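Local coordinates for malonyl coenzyme A-acyl carrier protein transacylase (Helicobacter pylori, PDB 2H1Y) that probably transfers the malonyl group of malonyl-CoA to the holo acyl carrier protein, releasing free coenzyme A, at residues Y15-P20 with I82-L87; P216-F221 with Q259-V264; N240-A245 with V253-L258; V288-N293 with T301-D306. One frame throughout, in Å; residues are numbered along the deposited sequence.

Interaction 1. Residues Y15-P20 with I82-L87; sequences YALLFP and IAYQLL
Y84 on the helix meets L17 of strand 15-19 at the edge of its phenol ring and is approached more loosely by F19. The two backbones stay well apart, with the CA atoms of L17 and Y84 9.3 Å from each other, so a long aromatic side chain suits the helix position, its length bridging the distance to the strand. CG of Y84 lies anti to its backbone N (chi1 -176°), which extends the ring toward the strand. There the methyl CD2 of L17 lies in the plane of the ring and meets its rim, 3.7 Å from Y84 CE2. The other methyl of L17, CD1, lies at the edge of the Y15 ring, so the branched leucine serves two aromatic groups, one methyl to each.

F19 adds a more distant touch. Its CB does not point straight at the helix, yet the far end of its ring comes nearer: F19 CZ lies 4.4 Å from Y84 CD2, which sits at the edge of the F19 ring, near its plane. No hydrogen bond crosses the contact; three buried side chains meet through carbon alone, over a modest 94 Å².

Both F19 and Y84 also rest on L113 of helix 105-116 and L283 of strand 279-283. L17 is bonded through its backbone to F99 and L101, and A16 to I279 and F281, so strand 15-19 has a parallel partner on each side. A helix laid over an interior parallel strand in this way is characteristic of the three-layered alpha/beta core of acyl transferase domains in the patatin clan.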
loop_
_atom_site.group_PDB
_atom_site.type_symbol
_atom_site.label_atom_id
_atom_site.label_comp_id
_atom_site.label_asym_id
_atom_site.label_seq_id
_atom_site.Cartn_x
_atom_site.Cartn_y
_atom_site.Cartn_z
ATOM N N TYR A 15 -11.487 15.996 -1.506
ATOM C CA TYR A 15 -10.748 14.931 -0.849
ATOM C C TYR A 15 -9.942 14.013 -1.765
ATOM O O TYR A 15 -10.266 13.830 -2.949
ATOM C CB TYR A 15 -11.694 14.126 0.046
ATOM C CG TYR A 15 -12.899 13.592 -0.663
ATOM C CD1 TYR A 15 -12.893 12.307 -1.208
ATOM C CD2 TYR A 15 -14.057 14.358 -0.787
ATOM C CE1 TYR A 15 -14.012 11.793 -1.870
ATOM C CE2 TYR A 15 -15.192 13.856 -1.458
ATOM C CZ TYR A 15 -15.166 12.569 -1.998
ATOM O OH TYR A 15 -16.280 12.056 -2.665
ATOM N N ALA A 16 -8.879 13.462 -1.186
ATOM C CA ALA A 16 -8.117 12.368 -1.787
ATOM C C ALA A 16 -8.224 11.066 -0.963
ATOM O O ALA A 16 -8.518 11.084 0.239
ATOM C CB ALA A 16 -6.666 12.772 -1.982
ATOM N N LEU A 17 -7.989 9.944 -1.633
ATOM C CA LEU A 17 -8.057 8.629 -0.999
ATOM C C LEU A 17 -6.644 8.098 -0.806
ATOM O O LEU A 17 -5.790 8.272 -1.677
ATOM C CB LEU A 17 -8.869 7.660 -1.867
ATOM C CG LEU A 17 -10.398 7.582 -1.802
ATOM C CD1 LEU A 17 -11.081 8.891 -1.505
ATOM C CD2 LEU A 17 -10.948 7.009 -3.089
ATOM N N LEU A 18 -6.396 7.464 0.338
ATOM C CA LEU A 18 -5.101 6.864 0.596
ATOM C C LEU A 18 -5.267 5.379 0.865
ATOM O O LEU A 18 -6.111 4.983 1.683
ATOM C CB LEU A 18 -4.417 7.554 1.777
ATOM C CG LEU A 18 -4.152 9.052 1.720
ATOM C CD1 LEU A 18 -3.699 9.543 3.078
ATOM C CD2 LEU A 18 -3.093 9.360 0.701
ATOM N N PHE A 19 -4.448 4.575 0.192
ATOM C CA PHE A 19 -4.489 3.128 0.294
ATOM C C PHE A 19 -3.169 2.562 0.876
ATOM O O PHE A 19 -2.084 2.644 0.242
ATOM C CB PHE A 19 -4.818 2.504 -1.072
ATOM C CG PHE A 19 -6.226 2.749 -1.520
ATOM C CD1 PHE A 19 -6.544 3.874 -2.267
ATOM C CD2 PHE A 19 -7.257 1.871 -1.151
ATOM C CE1 PHE A 19 -7.862 4.122 -2.657
ATOM C CE2 PHE A 19 -8.570 2.096 -1.541
ATOM C CZ PHE A 19 -8.881 3.235 -2.303
ATOM N N PRO A 20 -3.256 1.953 2.083
ATOM C CA PRO A 20 -2.053 1.513 2.757
ATOM C C PRO A 20 -1.554 0.206 2.178
ATOM O O PRO A 20 -2.309 -0.490 1.502
ATOM C CB PRO A 20 -2.513 1.327 4.209
ATOM C CG PRO A 20 -3.963 1.097 4.164
ATOM C CD PRO A 20 -4.471 1.629 2.848
ATOM N N ILE A 82 -13.593 -2.991 1.274
ATOM C CA ILE A 82 -14.797 -2.905 2.107
ATOM C C ILE A 82 -15.010 -1.486 2.634
ATOM O O ILE A 82 -16.105 -0.925 2.503
ATOM C CB ILE A 82 -14.800 -3.949 3.271
ATOM C CG1 ILE A 82 -14.896 -5.360 2.698
ATOM C CG2 ILE A 82 -15.945 -3.676 4.219
ATOM C CD1 ILE A 82 -14.654 -6.457 3.684
ATOM N N ALA A 83 -13.958 -0.912 3.210
ATOM C CA ALA A 83 -13.962 0.501 3.597
ATOM C C ALA A 83 -14.520 1.380 2.482
ATOM O O ALA A 83 -15.362 2.247 2.741
ATOM C CB ALA A 83 -12.565 0.954 3.965
ATOM N N TYR A 84 -14.063 1.145 1.249
ATOM C CA TYR A 84 -14.504 1.949 0.108
ATOM C C TYR A 84 -16.007 1.792 -0.222
ATOM O O TYR A 84 -16.721 2.793 -0.376
ATOM C CB TYR A 84 -13.665 1.655 -1.130
ATOM C CG TYR A 84 -14.032 2.538 -2.306
ATOM C CD1 TYR A 84 -15.183 2.287 -3.073
ATOM C CD2 TYR A 84 -13.226 3.620 -2.658
ATOM C CE1 TYR A 84 -15.517 3.102 -4.163
ATOM C CE2 TYR A 84 -13.538 4.421 -3.721
ATOM C CZ TYR A 84 -14.684 4.160 -4.474
ATOM O OH TYR A 84 -14.980 4.982 -5.523
ATOM N N GLN A 85 -16.463 0.546 -0.338
ATOM C CA GLN A 85 -17.884 0.233 -0.577
ATOM C C GLN A 85 -18.838 0.816 0.469
ATOM O O GLN A 85 -19.804 1.509 0.133
ATOM C CB GLN A 85 -18.085 -1.285 -0.633
ATOM C CG GLN A 85 -17.368 -1.993 -1.776
ATOM C CD GLN A 85 -17.502 -1.264 -3.112
ATOM O OE1 GLN A 85 -16.522 -1.131 -3.840
ATOM N NE2 GLN A 85 -18.707 -0.782 -3.429
ATOM N N LEU A 86 -18.567 0.511 1.737
ATOM C CA LEU A 86 -19.344 1.042 2.846
ATOM C C LEU A 86 -19.414 2.563 2.778
ATOM O O LEU A 86 -20.507 3.141 2.771
ATOM C CB LEU A 86 -18.759 0.559 4.171
ATOM C CG LEU A 86 -19.325 -0.704 4.856
ATOM C CD1 LEU A 86 -20.193 -1.596 3.955
ATOM C CD2 LEU A 86 -18.241 -1.509 5.544
ATOM N N LEU A 87 -18.262 3.216 2.661
ATOM C CA LEU A 87 -18.245 4.674 2.596
ATOM C C LEU A 87 -18.967 5.193 1.351
ATOM O O LEU A 87 -19.877 6.004 1.485
ATOM C CB LEU A 87 -16.820 5.252 2.733
ATOM C CG LEU A 87 -16.630 6.778 2.683
ATOM C CD1 LEU A 87 -17.651 7.512 3.536
ATOM C CD2 LEU A 87 -15.236 7.160 3.105
#

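Interaction 2. Residues P216-F221 with Q259-V264; sequences PMIFKF and QLTQPV
L260 turns its CD1 methyl to both M217 and F221, two side chains of residues 216-221. The closest approach is to the phenyl ring, at 3.5 Å from L260 CD1 to F221 CD2, and the methyl comes at it obliquely. The same methyl is also 4.0 Å from M217 CE. Methionine suits this place because its flexible thioether can bend: a turn at chi3 (-85°) lets the terminal methyl reach a leucine that its CB does not face. Nearer the surface, two beta-branched residues meet through their methyls, I218 CG2 lying 3.8 Å from T261 CG2.

What presents L260 and T261 side by side is a type I turn from Q259 to Q262, closed by the bond from Q262 N to Q259 O (2.9 Å). Q259 is in turn anchored through its side-chain amide, OE1 to R129 and NE2 to S104 O and E107, while its carbonyl O is bonded to H210.

Beneath the contact runs helix 119-137, whose R129 touches both F221 and L260 and whose M132 packs on M217. Farther along, V264 is tied by backbone bonds to A168 and F170 of strand 165-172, so the loop spans from the helices to the smaller, antiparallel sheet.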
loop_
_atom_site.group_PDB
_atom_site.type_symbol
_atom_site.label_atom_id
_atom_site.label_comp_id
_atom_site.label_asym_id
_atom_site.label_seq_id
_atom_site.Cartn_x
_atom_site.Cartn_y
_atom_site.Cartn_z
ATOM N N PRO A 216 13.240 -10.382 -11.745
ATOM C CA PRO A 216 12.705 -11.620 -12.326
ATOM C C PRO A 216 11.213 -11.568 -12.617
ATOM O O PRO A 216 10.808 -11.992 -13.684
ATOM C CB PRO A 216 13.004 -12.669 -11.251
ATOM C CG PRO A 216 14.251 -12.183 -10.606
ATOM C CD PRO A 216 14.149 -10.669 -10.613
ATOM N N MET A 217 10.415 -11.029 -11.695
ATOM C CA MET A 217 8.953 -11.142 -11.745
ATOM C C MET A 217 8.256 -10.121 -12.645
ATOM O O MET A 217 7.032 -10.256 -12.874
ATOM C CB MET A 217 8.336 -11.093 -10.323
ATOM C CG MET A 217 8.148 -9.668 -9.720
ATOM S SD MET A 217 7.347 -9.596 -8.076
ATOM C CE MET A 217 5.609 -9.617 -8.511
ATOM N N ILE A 218 8.994 -9.109 -13.137
ATOM C CA ILE A 218 8.349 -8.002 -13.889
ATOM C C ILE A 218 7.520 -8.495 -15.075
ATOM O O ILE A 218 6.371 -8.090 -15.240
ATOM C CB ILE A 218 9.300 -6.804 -14.313
ATOM C CG1 ILE A 218 10.396 -7.237 -15.295
ATOM C CG2 ILE A 218 9.885 -6.119 -13.088
ATOM C CD1 ILE A 218 10.793 -6.149 -16.350
ATOM N N PHE A 219 8.076 -9.404 -15.873
ATOM C CA PHE A 219 7.296 -9.904 -16.989
ATOM C C PHE A 219 6.028 -10.696 -16.614
ATOM O O PHE A 219 4.955 -10.394 -17.143
ATOM C CB PHE A 219 8.103 -10.623 -18.077
ATOM C CG PHE A 219 7.350 -10.672 -19.347
ATOM C CD1 PHE A 219 7.422 -9.600 -20.239
ATOM C CD2 PHE A 219 6.432 -11.707 -19.590
ATOM C CE1 PHE A 219 6.646 -9.588 -21.398
ATOM C CE2 PHE A 219 5.653 -11.714 -20.728
ATOM C CZ PHE A 219 5.748 -10.647 -21.641
ATOM N N LYS A 220 6.151 -11.696 -15.734
ATOM C CA LYS A 220 4.988 -12.472 -15.262
ATOM C C LYS A 220 3.876 -11.579 -14.694
ATOM O O LYS A 220 2.686 -11.840 -14.894
ATOM C CB LYS A 220 5.393 -13.513 -14.212
ATOM C CG LYS A 220 6.126 -14.729 -14.770
ATOM C CD LYS A 220 5.881 -16.013 -13.932
ATOM C CE LYS A 220 4.471 -16.629 -14.163
ATOM N NZ LYS A 220 4.416 -18.100 -13.861
ATOM N N PHE A 221 4.279 -10.523 -13.996
ATOM C CA PHE A 221 3.325 -9.613 -13.405
ATOM C C PHE A 221 2.631 -8.783 -14.474
ATOM O O PHE A 221 1.411 -8.653 -14.477
ATOM C CB PHE A 221 3.987 -8.730 -12.338
ATOM C CG PHE A 221 3.015 -8.162 -11.355
ATOM C CD1 PHE A 221 2.202 -8.998 -10.604
ATOM C CD2 PHE A 221 2.889 -6.804 -11.199
ATOM C CE1 PHE A 221 1.290 -8.483 -9.712
ATOM C CE2 PHE A 221 1.988 -6.283 -10.304
ATOM C CZ PHE A 221 1.184 -7.118 -9.555
ATOM N N GLN A 259 6.776 -0.034 -10.641
ATOM C CA GLN A 259 6.716 0.179 -9.206
ATOM C C GLN A 259 7.614 -0.806 -8.456
ATOM O O GLN A 259 8.453 -0.389 -7.649
ATOM C CB GLN A 259 5.265 0.044 -8.736
ATOM C CG GLN A 259 5.010 0.597 -7.352
ATOM C CD GLN A 259 4.058 -0.263 -6.578
ATOM O OE1 GLN A 259 4.257 -1.477 -6.448
ATOM N NE2 GLN A 259 3.002 0.350 -6.070
ATOM N N LEU A 260 7.448 -2.099 -8.773
ATOM C CA LEU A 260 8.112 -3.236 -8.105
ATOM C C LEU A 260 9.624 -3.141 -7.984
ATOM O O LEU A 260 10.190 -3.686 -7.058
ATOM C CB LEU A 260 7.767 -4.546 -8.811
ATOM C CG LEU A 260 6.276 -4.853 -8.950
ATOM C CD1 LEU A 260 6.057 -5.932 -9.986
ATOM C CD2 LEU A 260 5.657 -5.248 -7.607
ATOM N N THR A 261 10.270 -2.475 -8.933
ATOM C CA THR A 261 11.730 -2.359 -8.909
ATOM C C THR A 261 12.203 -0.942 -8.617
ATOM O O THR A 261 13.397 -0.695 -8.534
ATOM C CB THR A 261 12.407 -2.963 -10.199
ATOM O OG1 THR A 261 12.054 -2.204 -11.363
ATOM C CG2 THR A 261 11.938 -4.380 -10.409
ATOM N N GLN A 262 11.261 -0.022 -8.424
ATOM C CA GLN A 262 11.590 1.381 -8.120
ATOM C C GLN A 262 11.165 1.805 -6.717
ATOM O O GLN A 262 10.095 1.404 -6.249
ATOM C CB GLN A 262 10.927 2.339 -9.126
ATOM C CG GLN A 262 11.394 2.221 -10.573
ATOM C CD GLN A 262 12.881 2.012 -10.688
ATOM O OE1 GLN A 262 13.333 0.921 -11.057
ATOM N NE2 GLN A 262 13.658 3.034 -10.344
ATOM N N PRO A 263 11.958 2.676 -6.074
ATOM C CA PRO A 263 11.598 3.213 -4.773
ATOM C C PRO A 263 10.164 3.734 -4.749
ATOM O O PRO A 263 9.719 4.407 -5.695
ATOM C CB PRO A 263 12.555 4.390 -4.608
ATOM C CG PRO A 263 13.753 3.991 -5.373
ATOM C CD PRO A 263 13.231 3.237 -6.562
ATOM N N VAL A 264 9.444 3.397 -3.681
ATOM C CA VAL A 264 8.132 3.969 -3.440
ATOM C C VAL A 264 8.397 5.397 -3.003
ATOM O O VAL A 264 9.000 5.635 -1.951
ATOM C CB VAL A 264 7.366 3.172 -2.359
ATOM C CG1 VAL A 264 6.101 3.926 -1.876
ATOM C CG2 VAL A 264 7.037 1.789 -2.871
#

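Interaction 3. Residues N240-A245 with V253-L258; sequences NATNEA and VELLSL
A241 and T242 supply the apolar half of this contact, facing L258 and L255, one helical turn apart on helix 249-259. A241 CB sits 3.8 Å from L258 CD1; alanine is small enough to let the backbones come close here, with the two CA atoms 6.6 Å apart. T242 makes its closer approach to the helix through its methyl, CG2 lying 3.8 Å from L255 CD2, while the hydroxyl, though also near that leucine methyl, bonds to E244.

The loop follows strand 236-238 of the main mixed sheet and leads into strand 245-246 at its edge, so the contact seats a strand connection on the helix that comes next in the chain.

Polar links across the contact pass through water. One molecule accepts from A241 N and donates to L255 O (2.9 Å from the water oxygen), bridging loop and helix backbones where no direct hydrogen bond forms.

Within the loop, T242 OG1 donates to E244 OE1 (3.1 Å) on the anti side of the carboxylate, 18° out of its plane, bracing the bend. On the helix, S257 OG donates to V253 O at 2.6 Å and is also hydrogen-bonded to Q222 of helix 218-228.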
loop_
_atom_site.group_PDB
_atom_site.type_symbol
_atom_site.label_atom_id
_atom_site.label_comp_id
_atom_site.label_asym_id
_atom_site.label_seq_id
_atom_site.Cartn_x
_atom_site.Cartn_y
_atom_site.Cartn_z
ATOM N N ASN A 240 3.568 5.592 -7.345
ATOM C CA ASN A 240 4.728 5.553 -6.453
ATOM C C ASN A 240 6.028 5.594 -7.247
ATOM O O ASN A 240 7.051 6.071 -6.742
ATOM C CB ASN A 240 4.745 4.296 -5.578
ATOM C CG ASN A 240 3.617 4.256 -4.538
ATOM O OD1 ASN A 240 2.956 5.253 -4.248
ATOM N ND2 ASN A 240 3.418 3.087 -3.964
ATOM N N ALA A 241 5.991 5.106 -8.486
ATOM C CA ALA A 241 7.214 5.003 -9.287
ATOM C C ALA A 241 7.700 6.342 -9.899
ATOM O O ALA A 241 8.894 6.665 -9.808
ATOM C CB ALA A 241 7.073 3.923 -10.339
ATOM N N THR A 242 6.775 7.125 -10.470
ATOM C CA THR A 242 7.110 8.380 -11.164
ATOM C C THR A 242 6.491 9.647 -10.550
ATOM O O THR A 242 6.752 10.756 -10.995
ATOM C CB THR A 242 6.703 8.344 -12.692
ATOM O OG1 THR A 242 5.271 8.380 -12.824
ATOM C CG2 THR A 242 7.261 7.130 -13.408
ATOM N N ASN A 243 5.640 9.501 -9.554
ATOM C CA ASN A 243 4.960 10.660 -8.994
ATOM C C ASN A 243 4.188 11.453 -10.053
ATOM O O ASN A 243 4.077 12.675 -9.976
ATOM C CB ASN A 243 5.937 11.551 -8.197
ATOM C CG ASN A 243 5.247 12.750 -7.540
ATOM O OD1 ASN A 243 5.864 13.785 -7.318
ATOM N ND2 ASN A 243 3.962 12.618 -7.257
ATOM N N GLU A 244 3.637 10.736 -11.026
ATOM C CA GLU A 244 2.785 11.307 -12.061
ATOM C C GLU A 244 1.448 10.557 -12.087
ATOM O O GLU A 244 1.426 9.338 -11.972
ATOM C CB GLU A 244 3.483 11.233 -13.432
ATOM C CG GLU A 244 4.815 12.035 -13.509
ATOM C CD GLU A 244 5.708 11.675 -14.716
ATOM O OE1 GLU A 244 5.881 10.464 -15.013
ATOM O OE2 GLU A 244 6.254 12.615 -15.360
ATOM N N ALA A 245 0.345 11.302 -12.224
ATOM C CA ALA A 245 -1.011 10.748 -12.288
ATOM C C ALA A 245 -1.245 9.931 -13.541
ATOM O O ALA A 245 -0.639 10.208 -14.558
ATOM C CB ALA A 245 -2.042 11.873 -12.216
ATOM N N VAL A 253 -0.679 -0.796 -16.458
ATOM C CA VAL A 253 0.158 -1.978 -16.774
ATOM C C VAL A 253 1.609 -1.606 -16.612
ATOM O O VAL A 253 2.342 -2.278 -15.895
ATOM C CB VAL A 253 -0.046 -2.555 -18.230
ATOM C CG1 VAL A 253 0.983 -3.671 -18.539
ATOM C CG2 VAL A 253 -1.472 -3.083 -18.443
ATOM N N GLU A 254 1.998 -0.510 -17.261
ATOM C CA GLU A 254 3.353 -0.015 -17.214
ATOM C C GLU A 254 3.772 0.411 -15.798
ATOM O O GLU A 254 4.851 0.045 -15.319
ATOM C CB GLU A 254 3.496 1.153 -18.196
ATOM C CG GLU A 254 4.880 1.797 -18.186
ATOM C CD GLU A 254 4.955 3.097 -18.968
ATOM O OE1 GLU A 254 4.131 3.331 -19.882
ATOM O OE2 GLU A 254 5.867 3.896 -18.666
ATOM N N LEU A 255 2.926 1.184 -15.133
ATOM C CA LEU A 255 3.313 1.778 -13.856
ATOM C C LEU A 255 3.264 0.838 -12.626
ATOM O O LEU A 255 4.147 0.918 -11.754
ATOM C CB LEU A 255 2.592 3.110 -13.632
ATOM C CG LEU A 255 3.126 4.159 -14.624
ATOM C CD1 LEU A 255 2.229 5.346 -14.753
ATOM C CD2 LEU A 255 4.573 4.597 -14.290
ATOM N N LEU A 256 2.278 -0.061 -12.578
ATOM C CA LEU A 256 2.242 -1.095 -11.541
ATOM C C LEU A 256 3.351 -2.125 -11.738
ATOM O O LEU A 256 3.681 -2.840 -10.792
ATOM C CB LEU A 256 0.878 -1.790 -11.471
ATOM C CG LEU A 256 -0.315 -1.001 -10.908
ATOM C CD1 LEU A 256 -1.602 -1.801 -10.948
ATOM C CD2 LEU A 256 -0.064 -0.490 -9.469
ATOM N N SER A 257 3.926 -2.199 -12.948
ATOM C CA SER A 257 5.062 -3.101 -13.233
ATOM C C SER A 257 6.305 -2.488 -12.645
ATOM O O SER A 257 7.008 -3.089 -11.842
ATOM C CB SER A 257 5.350 -3.224 -14.737
ATOM O OG SER A 257 4.358 -3.920 -15.464
ATOM N N LEU A 258 6.555 -1.270 -13.091
ATOM C CA LEU A 258 7.762 -0.543 -12.801
ATOM C C LEU A 258 7.912 -0.256 -11.296
ATOM O O LEU A 258 9.034 -0.250 -10.755
ATOM C CB LEU A 258 7.731 0.753 -13.621
ATOM C CG LEU A 258 9.031 1.439 -14.026
ATOM C CD1 LEU A 258 9.186 2.801 -13.314
ATOM C CD2 LEU A 258 10.272 0.529 -13.868
HETATM O O HOH W 1 3.822 3.180 -10.033
#

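Interaction 4. Residues V288-N293 with T301-D306; sequences VLKGLN and TISVGD
T301 and K290 have the most surface buried in this contact, the threonine lying against the stem of the lysine. Close packing centres on T301, which is buried and offers a different branch to each neighbour. Its hydroxyl, anti to its own carbonyl carbon (chi1 -62°), accepts a hydrogen bond from N293 ND2 at 3.3 Å, with an N-H...O angle of 152°; T301 OG1 is tilted slightly from the asparagine amide plane. The other end of that amide is taken as well, OD1 being bonded to the hydroxyl of Y266, so both ends of N293 are held and its rotation is fixed. Asparagine suits the place because it can donate and accept at once. Beside this bond, the carbons of T301 pack on the lysine stem, CB 3.8 Å from K290 CG. The lysine chain runs on fully extended past the strand backbone, and K290 CE makes a short approach of 3.0 Å to T301 O, while NZ is farther from that oxygen at 3.9 Å.

Helix and strand belong to a beta-alpha-beta unit: strand 279-283 leads into helix 288-294, and strand 301-304 then takes its place at the sheet edge. Helix 288-293 runs at 168° to strand 301-304, the two segment axes 8.6 Å apart. E282 marks the start of the return, its carboxylate accepting from the N atoms of L289 and K290.

Looser packing lies toward the surface. The lysine methylenes skirt S303, K290 CD being 4.0 Å from S303 OG, an oxygen that makes a weak hydrogen bond to S287. Both K290 and S303 are partly exposed.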
loop_
_atom_site.group_PDB
_atom_site.type_symbol
_atom_site.label_atom_id
_atom_site.label_comp_id
_atom_site.label_asym_id
_atom_site.label_seq_id
_atom_site.Cartn_x
_atom_site.Cartn_y
_atom_site.Cartn_z
ATOM N N VAL A 288 -1.134 3.945 9.381
ATOM C CA VAL A 288 0.213 4.131 8.819
ATOM C C VAL A 288 0.349 5.370 7.917
ATOM O O VAL A 288 1.299 6.151 8.058
ATOM C CB VAL A 288 0.671 2.877 8.040
ATOM C CG1 VAL A 288 2.100 3.062 7.497
ATOM C CG2 VAL A 288 0.512 1.573 8.922
ATOM N N LEU A 289 -0.594 5.567 7.006
ATOM C CA LEU A 289 -0.497 6.724 6.123
ATOM C C LEU A 289 -0.971 8.021 6.820
ATOM O O LEU A 289 -0.442 9.114 6.552
ATOM C CB LEU A 289 -1.205 6.471 4.791
ATOM C CG LEU A 289 -0.445 5.891 3.588
ATOM C CD1 LEU A 289 0.608 4.840 3.903
ATOM C CD2 LEU A 289 -1.396 5.388 2.509
ATOM N N LYS A 290 -1.932 7.907 7.733
ATOM C CA LYS A 290 -2.200 9.013 8.661
ATOM C C LYS A 290 -0.923 9.503 9.357
ATOM O O LYS A 290 -0.696 10.713 9.463
ATOM C CB LYS A 290 -3.203 8.606 9.738
ATOM C CG LYS A 290 -3.898 9.779 10.365
ATOM C CD LYS A 290 -4.774 9.367 11.529
ATOM C CE LYS A 290 -5.598 10.558 11.982
ATOM N NZ LYS A 290 -6.413 10.235 13.182
ATOM N N GLY A 291 -0.115 8.542 9.832
ATOM C CA GLY A 291 1.149 8.797 10.517
ATOM C C GLY A 291 2.134 9.499 9.612
ATOM O O GLY A 291 2.606 10.582 9.950
ATOM N N LEU A 292 2.416 8.915 8.444
ATOM C CA LEU A 292 3.375 9.499 7.522
ATOM C C LEU A 292 3.019 10.925 7.102
ATOM O O LEU A 292 3.910 11.733 6.880
ATOM C CB LEU A 292 3.586 8.612 6.303
ATOM C CG LEU A 292 4.164 7.204 6.522
ATOM C CD1 LEU A 292 4.283 6.448 5.189
ATOM C CD2 LEU A 292 5.529 7.197 7.273
ATOM N N ASN A 293 1.731 11.235 7.006
ATOM C CA ASN A 293 1.289 12.585 6.649
ATOM C C ASN A 293 1.486 13.623 7.744
ATOM O O ASN A 293 1.584 14.806 7.455
ATOM C CB ASN A 293 -0.173 12.609 6.216
ATOM C CG ASN A 293 -0.417 11.863 4.909
ATOM O OD1 ASN A 293 0.513 11.362 4.251
ATOM N ND2 ASN A 293 -1.682 11.773 4.536
ATOM N N THR A 301 -6.370 13.575 7.954
ATOM C CA THR A 301 -6.588 12.256 7.414
ATOM C C THR A 301 -7.522 11.558 8.388
ATOM O O THR A 301 -7.142 11.267 9.521
ATOM C CB THR A 301 -5.265 11.432 7.289
ATOM O OG1 THR A 301 -4.346 12.075 6.395
ATOM C CG2 THR A 301 -5.555 10.038 6.763
ATOM N N ILE A 302 -8.751 11.312 7.963
ATOM C CA ILE A 302 -9.646 10.437 8.706
ATOM C C ILE A 302 -9.322 9.023 8.272
ATOM O O ILE A 302 -9.297 8.738 7.070
ATOM C CB ILE A 302 -11.122 10.733 8.373
ATOM C CG1 ILE A 302 -11.462 12.166 8.740
ATOM C CG2 ILE A 302 -12.051 9.731 9.083
ATOM C CD1 ILE A 302 -12.101 12.896 7.634
ATOM N N SER A 303 -9.053 8.146 9.229
ATOM C CA SER A 303 -8.782 6.760 8.889
ATOM C C SER A 303 -10.075 5.979 8.947
ATOM O O SER A 303 -10.829 6.080 9.896
ATOM C CB SER A 303 -7.665 6.132 9.755
ATOM O OG SER A 303 -7.693 6.599 11.091
ATOM N N VAL A 304 -10.350 5.234 7.891
ATOM C CA VAL A 304 -11.590 4.483 7.768
ATOM C C VAL A 304 -11.231 3.000 7.771
ATOM O O VAL A 304 -11.093 2.371 6.712
ATOM C CB VAL A 304 -12.328 4.848 6.462
ATOM C CG1 VAL A 304 -13.717 4.212 6.425
ATOM C CG2 VAL A 304 -12.412 6.380 6.294
ATOM N N GLY A 305 -11.051 2.449 8.964
ATOM C CA GLY A 305 -10.800 1.020 9.103
ATOM C C GLY A 305 -11.821 0.350 9.998
ATOM O O GLY A 305 -11.845 -0.882 10.105
ATOM N N ASP A 306 -12.681 1.179 10.599
ATOM C CA ASP A 306 -13.533 0.851 11.741
ATOM C C ASP A 306 -14.910 1.272 11.357
ATOM O O ASP A 306 -15.064 2.102 10.467
ATOM C CB ASP A 306 -13.175 1.768 12.917
ATOM C CG ASP A 306 -12.082 1.225 13.785
ATOM O OD1 ASP A 306 -12.026 -0.004 14.010
ATOM O OD2 ASP A 306 -11.283 2.040 14.281
#

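Overall arrangement
From the N terminus, interaction 1 closes a long, largely helical loop that brings helix 69-90 back over strand 15-19. The chain then runs on to interaction 2, which joins helix 218-228 to the loop after helix 249-259. Interaction 3 is nested inside that loop and joins helix 249-259 to the connection between strands 236-238 and 245-246; the two contacts touch, for instance at F221 and L256. Interaction 4 follows in series as a short loop at the other edge of the main sheet. It touches interaction 1 through L18, which meets L289 and N293. Interactions 2 and 4 lie on opposite sides of the chain's centre.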